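Local coordinates for protein NADPH-ferredoxin reductase FprA (PDB 1LQT) that carries FAD and passes electrons between NADPH and ferredoxin-type iron-sulfur proteins, and may in this way supply electrons to P450 systems, at residues I225-D235 with I249-D257; H422-E430 with K443-G454. All blocks are in the same frame, centred on the assembly; numbering follows the deposited sequence. Where two conformers were deposited one is given.

Contact 1: residues I225-D235 with I249-D257; sequences IDPAELDGITD and IKVLRGYAD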
loop_
_atom_site.group_PDB
_atom_site.type_symbol
_atom_site.label_atom_id
_atom_site.label_comp_id
_atom_site.label_asym_id
_atom_site.label_seq_id
_atom_site.Cartn_x
_atom_site.Cartn_y
_atom_site.Cartn_z
ATOM N N ILE A 225 -11.329 -21.324 -12.668
ATOM C CA ILE A 225 -12.538 -20.529 -12.761
ATOM C C ILE A 225 -13.611 -21.405 -13.368
ATOM O O ILE A 225 -13.509 -21.803 -14.523
ATOM C CB ILE A 225 -12.374 -19.293 -13.598
ATOM C CG1 ILE A 225 -11.155 -18.501 -13.125
ATOM C CG2 ILE A 225 -13.651 -18.452 -13.539
ATOM C CD1 ILE A 225 -10.963 -17.220 -13.839
ATOM N N ASP A 226 -14.627 -21.715 -12.598
ATOM C CA ASP A 226 -15.712 -22.521 -13.119
ATOM C C ASP A 226 -16.407 -21.743 -14.236
ATOM O O ASP A 226 -16.695 -20.571 -14.076
ATOM C CB ASP A 226 -16.666 -22.789 -11.970
ATOM C CG ASP A 226 -17.708 -23.792 -12.315
ATOM O OD1 ASP A 226 -18.466 -23.573 -13.262
ATOM O OD2 ASP A 226 -17.834 -24.834 -11.655
ATOM N N PRO A 227 -16.682 -22.385 -15.368
ATOM C CA PRO A 227 -17.366 -21.679 -16.440
ATOM C C PRO A 227 -18.636 -20.943 -15.998
ATOM O O PRO A 227 -18.964 -19.914 -16.573
ATOM C CB PRO A 227 -17.670 -22.796 -17.433
ATOM C CG PRO A 227 -16.531 -23.696 -17.262
ATOM C CD PRO A 227 -16.267 -23.739 -15.779
ATOM N N ALA A 228 -19.342 -21.453 -15.003
ATOM C CA ALA A 228 -20.547 -20.813 -14.511
ATOM C C ALA A 228 -20.293 -19.417 -13.966
ATOM O O ALA A 228 -21.209 -18.618 -13.895
ATOM C CB ALA A 228 -21.209 -21.653 -13.433
ATOM N N GLU A 229 -19.060 -19.130 -13.554
ATOM C CA GLU A 229 -18.723 -17.805 -13.067
ATOM C C GLU A 229 -18.842 -16.746 -14.168
ATOM O O GLU A 229 -18.895 -15.569 -13.885
ATOM C CB GLU A 229 -17.309 -17.773 -12.486
ATOM C CG GLU A 229 -17.097 -18.656 -11.280
ATOM C CD GLU A 229 -17.829 -18.230 -10.036
ATOM O OE1 GLU A 229 -18.060 -17.036 -9.871
ATOM O OE2 GLU A 229 -18.157 -19.104 -9.209
ATOM N N LEU A 230 -18.840 -17.184 -15.419
ATOM C CA LEU A 230 -18.922 -16.308 -16.555
ATOM C C LEU A 230 -20.308 -16.326 -17.183
ATOM O O LEU A 230 -20.540 -15.610 -18.160
ATOM C CB LEU A 230 -17.845 -16.635 -17.582
ATOM C CG LEU A 230 -16.433 -16.389 -17.044
ATOM C CD1 LEU A 230 -15.386 -16.891 -17.959
ATOM C CD2 LEU A 230 -16.194 -14.909 -16.810
ATOM N N ASP A 231 -21.261 -17.086 -16.655
ATOM C CA ASP A 231 -22.610 -17.041 -17.218
ATOM C C ASP A 231 -23.198 -15.680 -16.932
ATOM O O ASP A 231 -23.098 -15.147 -15.824
ATOM C CB ASP A 231 -23.485 -18.122 -16.572
ATOM C CG ASP A 231 -24.876 -18.207 -17.136
ATOM O OD1 ASP A 231 -25.078 -17.781 -18.311
ATOM O OD2 ASP A 231 -25.765 -18.692 -16.417
ATOM N N GLY A 232 -23.769 -15.070 -17.957
ATOM C CA GLY A 232 -24.334 -13.741 -17.844
ATOM C C GLY A 232 -23.308 -12.634 -17.976
ATOM O O GLY A 232 -23.674 -11.472 -17.837
ATOM N N ILE A 233 -22.054 -12.998 -18.219
ATOM C CA ILE A 233 -20.932 -12.051 -18.342
ATOM C C ILE A 233 -20.624 -11.985 -19.822
ATOM O O ILE A 233 -20.099 -12.949 -20.366
ATOM C CB ILE A 233 -19.730 -12.521 -17.510
ATOM C CG1 ILE A 233 -20.143 -12.805 -16.051
ATOM C CG2 ILE A 233 -18.612 -11.494 -17.560
ATOM C CD1 ILE A 233 -20.890 -11.690 -15.377
ATOM N N THR A 234 -20.921 -10.862 -20.460
ATOM C CA THR A 234 -20.807 -10.755 -21.898
ATOM C C THR A 234 -19.688 -9.845 -22.309
ATOM O O THR A 234 -19.301 -8.913 -21.599
ATOM C CB THR A 234 -22.148 -10.321 -22.566
ATOM O OG1 THR A 234 -22.384 -8.915 -22.345
ATOM C CG2 THR A 234 -23.342 -11.096 -22.054
ATOM N N ASP A 235 -19.142 -10.139 -23.472
ATOM C CA ASP A 235 -18.110 -9.300 -24.015
ATOM C C ASP A 235 -18.642 -7.899 -24.279
ATOM O O ASP A 235 -17.900 -6.942 -24.074
ATOM C CB ASP A 235 -17.558 -9.893 -25.295
ATOM C CG ASP A 235 -16.696 -11.139 -25.066
ATOM O OD1 ASP A 235 -16.372 -11.502 -23.891
ATOM O OD2 ASP A 235 -16.272 -11.799 -26.059
ATOM N N ILE A 249 -11.708 -9.818 -19.109
ATOM C CA ILE A 249 -12.660 -10.895 -19.331
ATOM C C ILE A 249 -12.080 -11.888 -20.338
ATOM O O ILE A 249 -12.279 -13.087 -20.193
ATOM C CB ILE A 249 -14.035 -10.341 -19.733
ATOM C CG1 ILE A 249 -14.654 -9.524 -18.601
ATOM C CG2 ILE A 249 -14.995 -11.454 -20.154
ATOM C CD1 ILE A 249 -14.641 -10.148 -17.238
ATOM N N LYS A 250 -11.333 -11.414 -21.333
ATOM C CA LYS A 250 -10.686 -12.340 -22.267
ATOM C C LYS A 250 -9.751 -13.283 -21.518
ATOM O O LYS A 250 -9.706 -14.480 -21.757
ATOM C CB LYS A 250 -9.908 -11.564 -23.339
ATOM C CG LYS A 250 -10.767 -10.838 -24.351
ATOM C CD LYS A 250 -9.922 -9.948 -25.280
ATOM C CE LYS A 250 -10.779 -9.061 -26.206
ATOM N NZ LYS A 250 -9.916 -8.220 -27.123
ATOM N N VAL A 251 -8.999 -12.729 -20.578
ATOM C CA VAL A 251 -8.073 -13.525 -19.786
ATOM C C VAL A 251 -8.817 -14.525 -18.892
ATOM O O VAL A 251 -8.461 -15.696 -18.819
ATOM C CB VAL A 251 -7.151 -12.622 -18.980
ATOM C CG1 VAL A 251 -6.333 -13.425 -18.000
ATOM C CG2 VAL A 251 -6.249 -11.813 -19.919
ATOM N N LEU A 252 -9.885 -14.071 -18.250
ATOM C CA LEU A 252 -10.658 -14.958 -17.399
ATOM C C LEU A 252 -11.292 -16.100 -18.204
ATOM O O LEU A 252 -11.334 -17.218 -17.739
ATOM C CB LEU A 252 -11.736 -14.193 -16.631
ATOM C CG LEU A 252 -11.228 -13.152 -15.636
ATOM C CD1 LEU A 252 -12.429 -12.524 -14.967
ATOM C CD2 LEU A 252 -10.264 -13.704 -14.590
ATOM N N ARG A 253 -11.821 -15.787 -19.386
ATOM C CA ARG A 253 -12.360 -16.838 -20.235
ATOM C C ARG A 253 -11.279 -17.865 -20.558
ATOM O O ARG A 253 -11.550 -19.071 -20.591
ATOM C CB ARG A 253 -12.929 -16.272 -21.533
ATOM C CG ARG A 253 -14.170 -15.396 -21.396
ATOM C CD ARG A 253 -14.862 -15.177 -22.721
ATOM N NE ARG A 253 -15.875 -14.140 -22.681
ATOM C CZ ARG A 253 -17.067 -14.283 -22.141
ATOM N NH1 ARG A 253 -17.401 -15.427 -21.582
ATOM N NH2 ARG A 253 -17.923 -13.270 -22.186
ATOM N N GLY A 254 -10.063 -17.396 -20.828
ATOM C CA GLY A 254 -8.979 -18.309 -21.108
ATOM C C GLY A 254 -8.743 -19.262 -19.949
ATOM O O GLY A 254 -8.534 -20.447 -20.139
ATOM N N TYR A 255 -8.755 -18.746 -18.737
ATOM C CA TYR A 255 -8.572 -19.632 -17.582
ATOM C C TYR A 255 -9.732 -20.609 -17.418
ATOM O O TYR A 255 -9.500 -21.792 -17.125
ATOM C CB TYR A 255 -8.413 -18.829 -16.285
ATOM C CG TYR A 255 -7.103 -18.075 -16.196
ATOM C CD1 TYR A 255 -5.896 -18.725 -16.405
ATOM C CD2 TYR A 255 -7.061 -16.778 -15.804
ATOM C CE1 TYR A 255 -4.700 -18.042 -16.320
ATOM C CE2 TYR A 255 -5.856 -16.085 -15.718
ATOM C CZ TYR A 255 -4.692 -16.726 -16.003
ATOM O OH TYR A 255 -3.475 -16.086 -15.951
ATOM N N ALA A 256 -10.962 -20.133 -17.633
ATOM C CA ALA A 256 -12.114 -20.998 -17.483
ATOM C C ALA A 256 -12.113 -22.128 -18.504
ATOM O O ALA A 256 -12.675 -23.196 -18.231
ATOM C CB ALA A 256 -13.398 -20.167 -17.563
ATOM N N ASP A 257 -11.456 -21.899 -19.637
ATOM C CA ASP A 257 -11.380 -22.907 -20.711
ATOM C C ASP A 257 -10.452 -24.066 -20.370
ATOM O O ASP A 257 -10.405 -25.065 -21.097
ATOM C CB ASP A 257 -10.859 -22.283 -22.007
ATOM C CG ASP A 257 -11.865 -21.443 -22.702
ATOM O OD1 ASP A 257 -13.068 -21.605 -22.412
ATOM O OD2 ASP A 257 -11.529 -20.596 -23.570
HETATM O O HOH W 1 -10.161 -23.000 -14.773
HETATM O O HOH W 2 -20.095 -16.218 -20.794
#
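From Ile225, whose CA lies 4.8 Å from the CA of Ala256, the loop 225-235 runs back along the segment 249-257 of helix 243-256 in the reverse sense, swinging out through a 3-10 turn at 227-230 and a type II beta turn from Leu230 to Ile233 before it returns at Asp235. Arg253 bridges that gap. Its chain is extended from CG to NE, long enough to take the guanidinium from the helix to the far end of the loop. Arg253 NE and Arg253 NH2 grip Asp235 side-on, both on the single oxygen OD1 and both from the same face of the carboxylate; Arg253 NE to Asp235 OD1 is 2.9 Å. The carboxylate plane is turned 64° from the guanidinium, so this is not the flat, two-oxygen pairing. Arg253 NH2 also donates to Ile233 O at 2.9 Å, while a water joins NH1 to Leu230 O, so one arginine serves one carboxylate oxygen and one carbonyl directly, and a second carbonyl through the water. Beside this polar end, loop and helix meet through apolar side chains. Leu230 lays CD1 3.8 Å from Arg253 CA and against Ala256 CB. Ile225 sends CD1 across Leu252, 3.7 Å from CD2, and onto Tyr255 CB. Ala256 is small enough to let the loop backbone in, its CA 3.4 Å from Ile225 O in a CA-H...O contact. Gly232 has a positive phi that suits the type II turn. The whole is plain packing at the edge of the parallel, Rossmann-type sheet: the loop leaves the outermost strand 221-224 and leads into helix 235-241, with Thr234 as N-cap, its OG1 also bonded to Asp237 OD2, while Tyr255 OH reaches Leu212 O in helix 209-214, and Val251 packs on that same helix.

Contact 2: residues H422-E430 with K443-G454; sequences HWQVIDAFE and KLASLAELLRIG
Ile453 lies over the ring of Phe429, with CG1 almost on the ring normal, 4.0 Å from the centroid, in a CH-pi contact, and Ile453 CD1 3.5 Å from Phe429 CE1. The ring is carried there by a first torsion that sets CG opposite the backbone N (chi1 -173°), and a broad flat side chain suits a place where one isoleucine can spread across its face. Leu444 meets the same ring, Leu444 CD2 to Phe429 CE2 at 3.8 Å, the two side chains crossing at about a right angle. Deeper in, Ile426 sets CG2 against Leu450 CD2, again at about a right angle, and brings CG1 to 3.7 Å from Gly454 CA, an approach possible because Gly454 has no side chain. Ile426, Leu450, Ile453 and Gly454 join helix 420-434 to helix 447-454, and Leu444 of the preceding loop adds to the packing; the axes of the short segments 422-430 and 447-454 pass 8.7 Å apart at 110°. Ser446 is the N-cap of the second helix. Toward the loop that leads into it, the extended Glu430 side chain takes the Leu444 N-H on OE2, 2.9 Å from Leu444 N and nearly straight at 163°, on the anti side and tilted from the carboxylate plane. Glu430 OE1 is salt-bridged to Arg50 and Arg441, which probably keeps this buried carboxylate ionised. At the other end His422 ND1 makes a weak, bent bond to Gly454 O, and a water links ND1 to Ile453 O.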
loop_
_atom_site.group_PDB
_atom_site.type_symbol
_atom_site.label_atom_id
_atom_site.label_comp_id
_atom_site.label_asym_id
_atom_site.label_seq_id
_atom_site.Cartn_x
_atom_site.Cartn_y
_atom_site.Cartn_z
ATOM N N HIS A 422 22.662 7.492 6.763
ATOM C CA HIS A 422 22.465 6.270 7.516
ATOM C C HIS A 422 21.468 5.317 6.888
ATOM O O HIS A 422 21.641 4.105 6.974
ATOM C CB HIS A 422 22.176 6.605 8.935
ATOM C CG HIS A 422 23.393 7.180 9.587
ATOM N ND1 HIS A 422 24.311 6.423 10.263
ATOM C CD2 HIS A 422 23.969 8.395 9.437
ATOM C CE1 HIS A 422 25.295 7.199 10.690
ATOM N NE2 HIS A 422 25.133 8.391 10.166
ATOM N N TRP A 423 20.436 5.840 6.232
ATOM C CA TRP A 423 19.615 4.974 5.396
ATOM C C TRP A 423 20.499 4.320 4.343
ATOM O O TRP A 423 20.327 3.134 4.059
ATOM C CB TRP A 423 18.479 5.777 4.735
ATOM C CG TRP A 423 18.120 5.245 3.370
ATOM C CD1 TRP A 423 18.310 5.890 2.220
ATOM C CD2 TRP A 423 17.598 3.963 3.035
ATOM N NE1 TRP A 423 17.935 5.109 1.158
ATOM C CE2 TRP A 423 17.511 3.906 1.639
ATOM C CE3 TRP A 423 17.221 2.828 3.771
ATOM C CZ2 TRP A 423 17.030 2.796 0.960
ATOM C CZ3 TRP A 423 16.763 1.701 3.086
ATOM C CH2 TRP A 423 16.692 1.692 1.693
ATOM N N GLN A 424 21.435 5.047 3.748
ATOM C CA GLN A 424 22.271 4.447 2.713
ATOM C C GLN A 424 23.072 3.271 3.243
ATOM O O GLN A 424 23.352 2.331 2.506
ATOM C CB GLN A 424 23.145 5.512 2.055
ATOM C CG GLN A 424 22.326 6.481 1.203
ATOM C CD GLN A 424 23.100 7.667 0.721
ATOM O OE1 GLN A 424 24.296 7.657 0.679
ATOM N NE2 GLN A 424 22.408 8.698 0.321
ATOM N N VAL A 425 23.446 3.312 4.510
ATOM C CA VAL A 425 24.122 2.182 5.159
ATOM C C VAL A 425 23.163 1.005 5.299
ATOM O O VAL A 425 23.531 -0.116 4.953
ATOM C CB VAL A 425 24.705 2.594 6.528
ATOM C CG1 VAL A 425 25.354 1.427 7.223
ATOM C CG2 VAL A 425 25.707 3.732 6.354
ATOM N N ILE A 426 21.959 1.225 5.803
ATOM C CA ILE A 426 20.950 0.170 5.839
ATOM C C ILE A 426 20.783 -0.456 4.457
ATOM O O ILE A 426 20.768 -1.667 4.314
ATOM C CB ILE A 426 19.605 0.713 6.342
ATOM C CG1 ILE A 426 19.688 1.076 7.835
ATOM C CG2 ILE A 426 18.476 -0.300 6.095
ATOM C CD1 ILE A 426 18.488 1.867 8.356
ATOM N N ASP A 427 20.607 0.396 3.445
ATOM C CA ASP A 427 20.386 -0.062 2.087
ATOM C C ASP A 427 21.537 -0.949 1.611
ATOM O O ASP A 427 21.324 -2.030 1.061
ATOM C CB ASP A 427 20.209 1.158 1.200
ATOM C CG ASP A 427 19.943 0.831 -0.230
ATOM O OD1 ASP A 427 19.166 -0.100 -0.499
ATOM O OD2 ASP A 427 20.531 1.462 -1.112
ATOM N N ALA A 428 22.757 -0.474 1.814
ATOM C CA ALA A 428 23.908 -1.239 1.403
ATOM C C ALA A 428 23.982 -2.571 2.130
ATOM O O ALA A 428 24.332 -3.588 1.525
ATOM C CB ALA A 428 25.160 -0.422 1.642
ATOM N N PHE A 429 23.695 -2.561 3.416
ATOM C CA PHE A 429 23.704 -3.792 4.194
ATOM C C PHE A 429 22.722 -4.800 3.623
ATOM O O PHE A 429 23.050 -5.967 3.439
ATOM C CB PHE A 429 23.361 -3.432 5.639
ATOM C CG PHE A 429 23.494 -4.559 6.624
ATOM C CD1 PHE A 429 24.606 -4.657 7.455
ATOM C CD2 PHE A 429 22.492 -5.515 6.760
ATOM C CE1 PHE A 429 24.706 -5.651 8.386
ATOM C CE2 PHE A 429 22.609 -6.514 7.668
ATOM C CZ PHE A 429 23.720 -6.582 8.482
ATOM N N GLU A 430 21.502 -4.362 3.360
ATOM C CA GLU A 430 20.467 -5.247 2.876
ATOM C C GLU A 430 20.808 -5.801 1.508
ATOM O O GLU A 430 20.659 -6.982 1.250
ATOM C CB GLU A 430 19.129 -4.518 2.856
ATOM C CG GLU A 430 18.582 -4.148 4.221
ATOM C CD GLU A 430 17.198 -3.537 4.143
ATOM O OE1 GLU A 430 16.864 -2.964 3.076
ATOM O OE2 GLU A 430 16.437 -3.641 5.125
ATOM N N LYS A 443 16.001 -7.943 3.758
ATOM C CA LYS A 443 15.606 -6.833 4.584
ATOM C C LYS A 443 15.776 -7.091 6.057
ATOM O O LYS A 443 15.551 -8.178 6.556
ATOM C CB LYS A 443 14.150 -6.477 4.310
ATOM C CG LYS A 443 13.904 -5.892 2.948
ATOM C CD LYS A 443 12.430 -5.643 2.730
ATOM C CE LYS A 443 12.163 -5.048 1.390
ATOM N NZ LYS A 443 10.666 -4.942 1.143
ATOM N N LEU A 444 16.140 -6.016 6.757
ATOM C CA LEU A 444 16.141 -5.981 8.208
ATOM C C LEU A 444 14.669 -5.743 8.609
ATOM O O LEU A 444 14.064 -4.733 8.246
ATOM C CB LEU A 444 17.054 -4.855 8.671
ATOM C CG LEU A 444 18.529 -5.075 8.332
ATOM C CD1 LEU A 444 19.278 -3.781 8.421
ATOM C CD2 LEU A 444 19.141 -6.104 9.269
ATOM N N ALA A 445 14.102 -6.693 9.346
ATOM C CA ALA A 445 12.656 -6.804 9.491
ATOM C C ALA A 445 12.081 -6.248 10.784
ATOM O O ALA A 445 10.878 -6.290 10.985
ATOM C CB ALA A 445 12.231 -8.259 9.330
ATOM N N SER A 446 12.938 -5.736 11.650
ATOM C CA SER A 446 12.504 -5.129 12.901
ATOM C C SER A 446 13.164 -3.773 13.069
ATOM O O SER A 446 14.241 -3.530 12.536
ATOM C CB SER A 446 12.880 -6.000 14.111
ATOM O OG SER A 446 14.279 -6.063 14.300
ATOM N N LEU A 447 12.534 -2.913 13.867
ATOM C CA LEU A 447 13.118 -1.638 14.180
ATOM C C LEU A 447 14.474 -1.835 14.847
ATOM O O LEU A 447 15.424 -1.153 14.526
ATOM C CB LEU A 447 12.194 -0.833 15.086
ATOM C CG LEU A 447 12.704 0.562 15.446
ATOM C CD1 LEU A 447 12.981 1.412 14.233
ATOM C CD2 LEU A 447 11.708 1.234 16.367
ATOM N N ALA A 448 14.578 -2.784 15.763
ATOM C CA ALA A 448 15.845 -2.965 16.477
ATOM C C ALA A 448 16.986 -3.296 15.516
ATOM O O ALA A 448 18.078 -2.782 15.632
ATOM C CB ALA A 448 15.720 -4.023 17.537
ATOM N N GLU A 449 16.725 -4.174 14.559
ATOM C CA GLU A 449 17.797 -4.545 13.623
ATOM C C GLU A 449 18.096 -3.425 12.644
ATOM O O GLU A 449 19.235 -3.222 12.280
ATOM C CB GLU A 449 17.473 -5.812 12.879
ATOM C CG GLU A 449 17.304 -7.088 13.701
ATOM C CD GLU A 449 16.468 -8.099 12.874
ATOM O OE1 GLU A 449 17.016 -9.066 12.303
ATOM O OE2 GLU A 449 15.241 -7.917 12.702
ATOM N N LEU A 450 17.060 -2.708 12.204
ATOM C CA LEU A 450 17.281 -1.543 11.373
ATOM C C LEU A 450 18.146 -0.514 12.059
ATOM O O LEU A 450 19.056 0.052 11.449
ATOM C CB LEU A 450 15.941 -0.918 10.945
ATOM C CG LEU A 450 15.192 -1.718 9.884
ATOM C CD1 LEU A 450 13.708 -1.398 9.905
ATOM C CD2 LEU A 450 15.807 -1.464 8.492
ATOM N N LEU A 451 17.842 -0.241 13.312
ATOM C CA LEU A 451 18.595 0.761 14.042
ATOM C C LEU A 451 19.988 0.304 14.435
ATOM O O LEU A 451 20.910 1.117 14.526
ATOM C CB LEU A 451 17.812 1.224 15.264
ATOM C CG LEU A 451 16.502 1.940 14.964
ATOM C CD1 LEU A 451 15.901 2.415 16.289
ATOM C CD2 LEU A 451 16.633 3.113 14.024
ATOM N N ARG A 452 20.180 -0.995 14.627
ATOM C CA ARG A 452 21.520 -1.522 14.906
ATOM C C ARG A 452 22.453 -1.125 13.779
ATOM O O ARG A 452 23.606 -0.776 14.005
ATOM C CB ARG A 452 21.456 -3.042 15.059
ATOM C CG ARG A 452 22.766 -3.776 15.291
ATOM C CD ARG A 452 22.530 -5.257 15.388
ATOM N NE ARG A 452 23.714 -6.000 15.727
ATOM C CZ ARG A 452 23.761 -7.314 15.713
ATOM N NH1 ARG A 452 22.701 -8.005 15.347
ATOM N NH2 ARG A 452 24.882 -7.945 16.031
ATOM N N ILE A 453 21.946 -1.177 12.551
ATOM C CA ILE A 453 22.755 -0.895 11.384
ATOM C C ILE A 453 22.725 0.583 11.022
ATOM O O ILE A 453 23.728 1.151 10.650
ATOM C CB ILE A 453 22.297 -1.793 10.192
ATOM C CG1 ILE A 453 22.421 -3.267 10.539
ATOM C CG2 ILE A 453 23.057 -1.415 8.916
ATOM C CD1 ILE A 453 23.740 -3.704 11.141
ATOM N N GLY A 454 21.576 1.224 11.160
ATOM C CA GLY A 454 21.375 2.583 10.714
ATOM C C GLY A 454 21.953 3.641 11.623
ATOM O O GLY A 454 22.412 4.673 11.152
HETATM O O HOH W 3 24.977 3.597 10.220
#

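Along the chain the two contacts come in series, contact 1 closing before contact 2 opens. Their centres are 46 Å apart, on opposite sides of the chain's centre, and nearest atoms are about 25 Å apart. They share no helix or strand. Contact 1 lies at the edge of the parallel sheet, in the loop after strand 221-224 and on helix 243-256, on the NADP-binding side, the side chain of Leu252 about 12 Å from the bound NADP derivative. Contact 2 joins helices 420-434 and 447-454 on the FAD side, where the side chain of Leu450 is about 11 Å from the bound FAD. Each thus appears to pack the periphery of a different nucleotide-binding half of the enzyme.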